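Local atomic coordinates of fluoroacetyl-CoA thioesterase (Streptomyces cattleya, PDB entry 3KUV), a protein that hydrolyses fluoroacetyl-CoA to fluoroacetate and coenzyme A, and so confers resistance to fluoroacetate in the bacterium that makes it. Residues B[38-42]-B[43-47]; B[46-49]-B[50-53]; B[55-58]-B[59-63]. The protein carries 1 engineered substitution. All blocks are in the same frame, centred on the assembly; numbering follows the deposited sequence. Where two conformers were deposited one is given.

Interaction 1: residues B[38-42]-B[43-47]; sequences EVFAS and GFMVG. Engineered in segment 38-42: Ser42 (natural residue Thr). With ACT (acetate ion), chain H.
Phe40 and Met45 meet at a ring edge. In one of two deposited conformers, Met45 CE lies in the plane of the Phe40 ring, 3.6 Å from Phe40 CE1. There the sulfur is also at that edge, with Met45 SD 5.4 Å from the Phe40 ring centroid, a Met-aromatic contact. Met45 reaches it with a chain bent at chi2 (62°) and chi3 (83°). The same ring meets Phe44 obliquely, Phe40 CE2 lying 3.6 Å from Phe44 CB. Phe44 then turns its ring away, and its CD2 touches Ala41 CB at 3.8 Å.

The backbone positions these groups. Ala41 is the N-cap, and its O accepts from Met45 N at 2.9 Å. Val46 N makes the following bond of the same turn, to Ser42 O.

The engineered Ser42 gives its backbone N to acetate OXT at 2.8 Å in a nearly straight bond (164°). Its OG, in one of two conformers, stands 3.3 Å from the same OXT, a weak and unsettled bond. Gly69 N of the second subunit also binds the acetate. Further out, Phe40 packs on Tyr27 of the second subunit, and Tyr27 OH of that subunit is hydrogen-bonded to Phe44 O.

The acetate probably came from the crystallisation liquor. The arrangement is the N-terminal start of the central hot-dog helix, which carries active-site position 42 (naturally Thr) at the dimer interface.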
loop_
_atom_site.group_PDB
_atom_site.type_symbol
_atom_site.label_atom_id
_atom_site.label_comp_id
_atom_site.label_asym_id
_atom_site.label_seq_id
_atom_site.Cartn_x
_atom_site.Cartn_y
_atom_site.Cartn_z
ATOM N N GLU B 38 -14.387 -8.128 4.932
ATOM C CA GLU B 38 -13.896 -7.232 6.017
ATOM C C GLU B 38 -12.555 -7.698 6.530
ATOM O O GLU B 38 -12.403 -8.385 7.577
ATOM C CB GLU B 38 -14.919 -7.215 7.156
ATOM C CG GLU B 38 -16.147 -6.336 6.748
ATOM C CD GLU B 38 -15.882 -4.843 6.949
ATOM O OE1 GLU B 38 -15.083 -4.284 6.210
ATOM O OE2 GLU B 38 -16.483 -4.201 7.843
ATOM N N VAL B 39 -11.551 -7.422 5.690
ATOM C CA VAL B 39 -10.171 -7.879 5.995
ATOM C C VAL B 39 -9.218 -6.699 5.725
ATOM O O VAL B 39 -9.544 -5.770 4.975
ATOM C CB VAL B 39 -9.725 -9.092 5.105
ATOM C CG1 VAL B 39 -10.626 -10.318 5.448
ATOM C CG2 VAL B 39 -9.787 -8.770 3.602
ATOM N N PHE B 40 -8.086 -6.736 6.460
ATOM C CA PHE B 40 -7.111 -5.672 6.393
ATOM C C PHE B 40 -6.636 -5.468 4.918
ATOM O O PHE B 40 -6.222 -6.424 4.226
ATOM C CB PHE B 40 -5.971 -6.185 7.351
ATOM C CG PHE B 40 -4.871 -5.209 7.613
ATOM C CD1 PHE B 40 -3.509 -5.631 7.521
ATOM C CD2 PHE B 40 -5.160 -3.914 8.016
ATOM C CE1 PHE B 40 -2.448 -4.674 7.848
ATOM C CE2 PHE B 40 -4.146 -2.961 8.406
ATOM C CZ PHE B 40 -2.778 -3.374 8.286
ATOM N N ALA B 41 -6.677 -4.210 4.465
ATOM C CA ALA B 41 -6.347 -3.950 3.044
ATOM C C ALA B 41 -4.871 -3.950 2.762
ATOM O O ALA B 41 -4.094 -3.447 3.613
ATOM C CB ALA B 41 -6.924 -2.579 2.554
ATOM N N SER B 42 -4.505 -4.368 1.535
ATOM C CA SER B 42 -3.123 -4.321 1.127
ATOM C C SER B 42 -2.512 -2.894 1.276
ATOM O O SER B 42 -1.382 -2.778 1.707
ATOM C CB SER B 42 -2.971 -4.763 -0.308
ATOM O OG SER B 42 -3.207 -6.142 -0.437
ATOM N N GLY B 43 -3.273 -1.855 0.928
ATOM C CA GLY B 43 -2.683 -0.523 1.004
ATOM C C GLY B 43 -2.438 -0.153 2.468
ATOM O O GLY B 43 -1.507 0.602 2.772
ATOM N N PHE B 44 -3.324 -0.608 3.400
ATOM C CA PHE B 44 -3.053 -0.388 4.813
ATOM C C PHE B 44 -1.838 -1.198 5.285
ATOM O O PHE B 44 -1.083 -0.722 6.158
ATOM C CB PHE B 44 -4.281 -0.668 5.678
ATOM C CG PHE B 44 -5.380 0.396 5.600
ATOM C CD1 PHE B 44 -5.094 1.731 5.907
ATOM C CD2 PHE B 44 -6.707 0.013 5.336
ATOM C CE1 PHE B 44 -6.119 2.734 5.900
ATOM C CE2 PHE B 44 -7.732 0.941 5.309
ATOM C CZ PHE B 44 -7.463 2.298 5.613
ATOM N N MET B 45 -1.682 -2.441 4.796
ATOM C CA MET B 45 -0.456 -3.166 5.138
ATOM C C MET B 45 0.789 -2.468 4.641
ATOM O O MET B 45 1.791 -2.370 5.421
ATOM C CB MET B 45 -0.498 -4.606 4.610
ATOM C CG MET B 45 0.894 -5.349 4.679
ATOM S SD MET B 45 1.291 -5.391 6.460
ATOM C CE MET B 45 0.327 -6.817 6.874
ATOM N N VAL B 46 0.764 -1.914 3.436
ATOM C CA VAL B 46 1.909 -1.143 2.939
ATOM C C VAL B 46 2.188 0.005 3.914
ATOM O O VAL B 46 3.364 0.216 4.342
ATOM C CB VAL B 46 1.640 -0.692 1.517
ATOM C CG1 VAL B 46 2.719 0.344 1.069
ATOM C CG2 VAL B 46 1.654 -1.877 0.520
ATOM N N GLY B 47 1.139 0.734 4.336
ATOM C CA GLY B 47 1.385 1.890 5.222
ATOM C C GLY B 47 1.945 1.419 6.575
ATOM O O GLY B 47 2.694 2.166 7.232
HETATM C C ACT H . -6.797 -6.989 -0.088
HETATM O O ACT H . -7.195 -7.450 -1.258
HETATM O OXT ACT H . -6.416 -5.785 -0.014
HETATM C CH3 ACT H . -6.827 -7.802 1.147
#

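Interaction 2: residues B[46-49]-B[50-53]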
loop_
_atom_site.group_PDB
_atom_site.type_symbol
_atom_site.label_atom_id
_atom_site.label_comp_id
_atom_site.label_asym_id
_atom_site.label_seq_id
_atom_site.Cartn_x
_atom_site.Cartn_y
_atom_site.Cartn_z
ATOM N N VAL B 46 0.764 -1.914 3.436
ATOM C CA VAL B 46 1.909 -1.143 2.939
ATOM C C VAL B 46 2.188 0.005 3.914
ATOM O O VAL B 46 3.364 0.216 4.342
ATOM C CB VAL B 46 1.640 -0.692 1.517
ATOM C CG1 VAL B 46 2.719 0.344 1.069
ATOM C CG2 VAL B 46 1.654 -1.877 0.520
ATOM N N GLY B 47 1.139 0.734 4.336
ATOM C CA GLY B 47 1.385 1.890 5.222
ATOM C C GLY B 47 1.945 1.419 6.575
ATOM O O GLY B 47 2.694 2.166 7.232
ATOM N N LEU B 48 1.495 0.263 7.072
ATOM C CA LEU B 48 1.977 -0.226 8.367
ATOM C C LEU B 48 3.437 -0.643 8.277
ATOM O O LEU B 48 4.190 -0.428 9.262
ATOM C CB LEU B 48 1.126 -1.480 8.756
ATOM C CG LEU B 48 1.389 -2.002 10.210
ATOM C CD1 LEU B 48 0.862 -0.983 11.276
ATOM C CD2 LEU B 48 0.639 -3.327 10.360
ATOM N N MET B 49 3.814 -1.255 7.149
ATOM C CA MET B 49 5.268 -1.582 6.964
ATOM C C MET B 49 6.101 -0.294 6.901
ATOM O O MET B 49 7.173 -0.188 7.504
ATOM C CB MET B 49 5.412 -2.343 5.620
ATOM C CG MET B 49 4.863 -3.740 5.863
ATOM S SD MET B 49 4.856 -4.682 4.308
ATOM C CE MET B 49 4.774 -6.431 4.953
ATOM N N GLU B 50 5.613 0.735 6.219
ATOM C CA GLU B 50 6.301 2.021 6.226
ATOM C C GLU B 50 6.434 2.519 7.657
ATOM O O GLU B 50 7.491 3.003 8.050
ATOM C CB GLU B 50 5.572 3.109 5.397
ATOM C CG GLU B 50 5.564 2.771 3.907
ATOM C CD GLU B 50 5.253 4.054 3.116
ATOM O OE1 GLU B 50 6.051 5.034 3.084
ATOM O OE2 GLU B 50 4.147 4.145 2.468
ATOM N N TRP B 51 5.330 2.513 8.395
ATOM C CA TRP B 51 5.333 3.020 9.767
ATOM C C TRP B 51 6.385 2.302 10.615
ATOM O O TRP B 51 7.105 2.980 11.391
ATOM C CB TRP B 51 3.902 2.823 10.306
ATOM C CG TRP B 51 3.579 3.504 11.664
ATOM C CD1 TRP B 51 4.447 4.227 12.497
ATOM C CD2 TRP B 51 2.347 3.345 12.371
ATOM N NE1 TRP B 51 3.738 4.595 13.678
ATOM C CE2 TRP B 51 2.483 4.025 13.634
ATOM C CE3 TRP B 51 1.145 2.645 12.083
ATOM C CZ2 TRP B 51 1.439 4.031 14.575
ATOM C CZ3 TRP B 51 0.096 2.644 13.038
ATOM C CH2 TRP B 51 0.281 3.372 14.281
ATOM N N ALA B 52 6.437 0.990 10.561
ATOM C CA ALA B 52 7.474 0.249 11.269
ATOM C C ALA B 52 8.852 0.790 10.919
ATOM O O ALA B 52 9.647 0.985 11.842
ATOM C CB ALA B 52 7.391 -1.237 10.944
ATOM N N CYS B 53 9.176 0.916 9.617
ATOM C CA CYS B 53 10.515 1.381 9.226
ATOM C C CYS B 53 10.760 2.831 9.667
ATOM O O CYS B 53 11.894 3.140 10.108
ATOM C CB CYS B 53 10.744 1.177 7.726
ATOM S SG CYS B 53 10.630 -0.505 7.194
#
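Val46 O receives the N-H of Glu50 at 3.0 Å. The aliphatic part of Glu50 rests on the same carbonyl, with Glu50 CG 3.4 Å from Val46 O. The chain runs extended beyond CG, and Glu50 OE2 comes to 4.3 Å from Val46 CG1. Glu50 is an active-site residue. Its OE1 forms a salt bridge with Arg120, a substrate-binding residue, and a bound acetate lies close by.

Gly47 O takes the N-H of Trp51 at 2.9 Å. Trp51 CB sits against that oxygen as well. So does the first side-chain carbon of the preceding residue, with Glu50 CB 3.5 Å from Gly47 O. One carbonyl thus meets the roots of two neighbouring side chains.

This is the central alpha-helix of the hot-dog fold, around which the antiparallel sheet wraps. Leu48, Met49, Ala52 and Cys53 all touch strands of the sheet.

Leu48 O is hydrogen-bonded to Ala52 N at 3.0 Å. The Leu48 side chain starts away from the next turn, but its branch comes back. CG is anti to the backbone N (chi1 -172°), and Leu48 CD1 reaches Trp51 CE3 at 3.7 Å, on the six-membered part of the indole. The neighbouring ring atom, Trp51 CZ3, is slightly farther from the same methyl. The indole also lies at the dimer interface, where Trp51 NE1 is hydrogen-bonded to Glu32 of the second subunit.

Met49 O accepts from Cys53 N at 3.1 Å. Ala52 CB and Cys53 CB both lie near this oxygen too, the alanine methyl being the closer of the two. The methionine chain itself runs extended beyond CG.

Interaction 3: residues B[55-58]-B[59-63]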
loop_
_atom_site.group_PDB
_atom_site.type_symbol
_atom_site.label_atom_id
_atom_site.label_comp_id
_atom_site.label_asym_id
_atom_site.label_seq_id
_atom_site.Cartn_x
_atom_site.Cartn_y
_atom_site.Cartn_z
ATOM N N ARG B 55 9.597 4.243 12.421
ATOM C CA ARG B 55 9.951 4.190 13.890
ATOM C C ARG B 55 11.396 3.699 14.076
ATOM O O ARG B 55 12.112 4.292 14.928
ATOM C CB ARG B 55 8.938 3.252 14.625
ATOM C CG ARG B 55 7.538 3.894 14.728
ATOM C CD ARG B 55 6.639 2.932 15.550
ATOM N NE ARG B 55 7.166 2.711 16.910
ATOM C CZ ARG B 55 6.805 1.694 17.728
ATOM N NH1 ARG B 55 5.969 0.672 17.353
ATOM N NH2 ARG B 55 7.240 1.645 18.990
ATOM N N ALA B 56 11.805 2.704 13.283
ATOM C CA ALA B 56 13.160 2.097 13.418
ATOM C C ALA B 56 14.218 3.199 13.089
ATOM O O ALA B 56 15.273 3.254 13.744
ATOM C CB ALA B 56 13.272 0.993 12.557
ATOM N N MET B 57 13.947 4.018 12.087
ATOM C CA MET B 57 14.898 5.050 11.610
ATOM C C MET B 57 14.972 6.273 12.417
ATOM O O MET B 57 15.923 7.127 12.254
ATOM C CB MET B 57 14.257 5.585 10.302
ATOM C CG MET B 57 14.709 4.850 9.242
ATOM S SD MET B 57 13.783 5.551 7.715
ATOM C CE MET B 57 14.746 6.995 7.367
ATOM N N ALA B 58 14.012 6.536 13.259
ATOM C CA ALA B 58 13.907 7.889 13.878
ATOM C C ALA B 58 15.097 8.397 14.675
ATOM O O ALA B 58 15.472 9.594 14.563
ATOM C CB ALA B 58 12.611 8.026 14.768
ATOM N N PRO B 59 15.720 7.533 15.465
ATOM C CA PRO B 59 16.653 8.183 16.403
ATOM C C PRO B 59 17.948 8.531 15.694
ATOM O O PRO B 59 18.858 9.150 16.315
ATOM C CB PRO B 59 16.926 7.103 17.469
ATOM C CG PRO B 59 16.156 5.850 17.095
ATOM C CD PRO B 59 15.629 6.053 15.626
ATOM N N TYR B 60 18.079 8.155 14.426
ATOM C CA TYR B 60 19.268 8.373 13.671
ATOM C C TYR B 60 19.087 9.480 12.578
ATOM O O TYR B 60 20.027 9.731 11.794
ATOM C CB TYR B 60 19.629 7.082 12.909
ATOM C CG TYR B 60 19.774 5.869 13.775
ATOM C CD1 TYR B 60 21.040 5.507 14.309
ATOM C CD2 TYR B 60 18.658 5.058 14.098
ATOM C CE1 TYR B 60 21.184 4.355 15.128
ATOM C CE2 TYR B 60 18.790 3.929 14.930
ATOM C CZ TYR B 60 20.075 3.567 15.404
ATOM O OH TYR B 60 20.215 2.469 16.213
ATOM N N LEU B 61 17.890 10.102 12.499
ATOM C CA LEU B 61 17.683 11.297 11.656
ATOM C C LEU B 61 18.183 12.577 12.402
ATOM O O LEU B 61 18.194 12.628 13.627
ATOM C CB LEU B 61 16.198 11.459 11.367
ATOM C CG LEU B 61 15.733 10.265 10.459
ATOM C CD1 LEU B 61 14.461 10.689 9.877
ATOM C CD2 LEU B 61 16.770 9.963 9.273
ATOM N N GLU B 62 18.532 13.599 11.623
ATOM C CA GLU B 62 18.917 14.918 12.173
ATOM C C GLU B 62 17.669 15.732 12.351
ATOM O O GLU B 62 16.601 15.454 11.775
ATOM C CB GLU B 62 19.848 15.677 11.179
ATOM C CG GLU B 62 21.190 14.989 10.896
ATOM C CD GLU B 62 21.978 14.687 12.165
ATOM O OE1 GLU B 62 21.920 15.502 13.121
ATOM O OE2 GLU B 62 22.663 13.642 12.197
ATOM N N PRO B 63 17.752 16.846 13.109
ATOM C CA PRO B 63 16.571 17.659 13.335
ATOM C C PRO B 63 15.981 18.190 12.028
ATOM O O PRO B 63 16.760 18.629 11.198
ATOM C CB PRO B 63 17.145 18.858 14.172
ATOM C CG PRO B 63 18.238 18.208 14.908
ATOM C CD PRO B 63 18.888 17.220 13.995
#
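Met57 O is approached by several groups from the turn that follows it. Tyr60 N donates to it at 3.2 Å, from above the carbonyl plane (42° out of it). The edge of the Tyr60 ring faces the same oxygen in plane, with Tyr60 CD2 3.9 Å from Met57 O. Leu61 CG lies 3.6 Å from Met57 O.

One residue on, Leu61 N binds Ala58 O at 3.2 Å. This donor is further out of the carbonyl plane, by 64°.

Pro59 has no N-H to offer Arg55 O. Instead its ring carbon CD stands 4.0 Å from Arg55 O and 3.4 Å from Ala56 O. The bonds here run to the third residue back, and a weak one from Ala58 N to Arg55 O already does so.

Leu61 CD2 meets Met57 CE at 4.1 Å, and the two side chains are set obliquely. The Met57 side chain packs on Leu100, Trp102, Arg120 and Val122 of the sheet, and Leu61 joins it on Val122. Tyr60 lies on Met5 and Glu9.

The arrangement is a proline-containing 3-10 turn at the C-terminal end of the hot-dog helix, leading the chain towards strand 65-75.

How the interactions relate
All three interactions use helix 42-57, the central helix of the hot-dog fold. Interaction 1 covers its start, interaction 2 its middle, and interaction 3 its C-terminal end. Interactions 1 and 2 share Val46 and Gly47, and their centres are about 11 Å apart. They also touch through Phe40 CZ and Leu48 CD2, 4.0 Å apart. Interaction 3 follows in series, its centre about 15 Å from that of interaction 2 and about 25 Å from that of interaction 1. One helix carries the active-site positions 42 (Ser here, Thr naturally) and 50, and Ser42 of one subunit packs on Glu50 of the other. Its far end, at the protein surface, carries the chain on to strand 65-75.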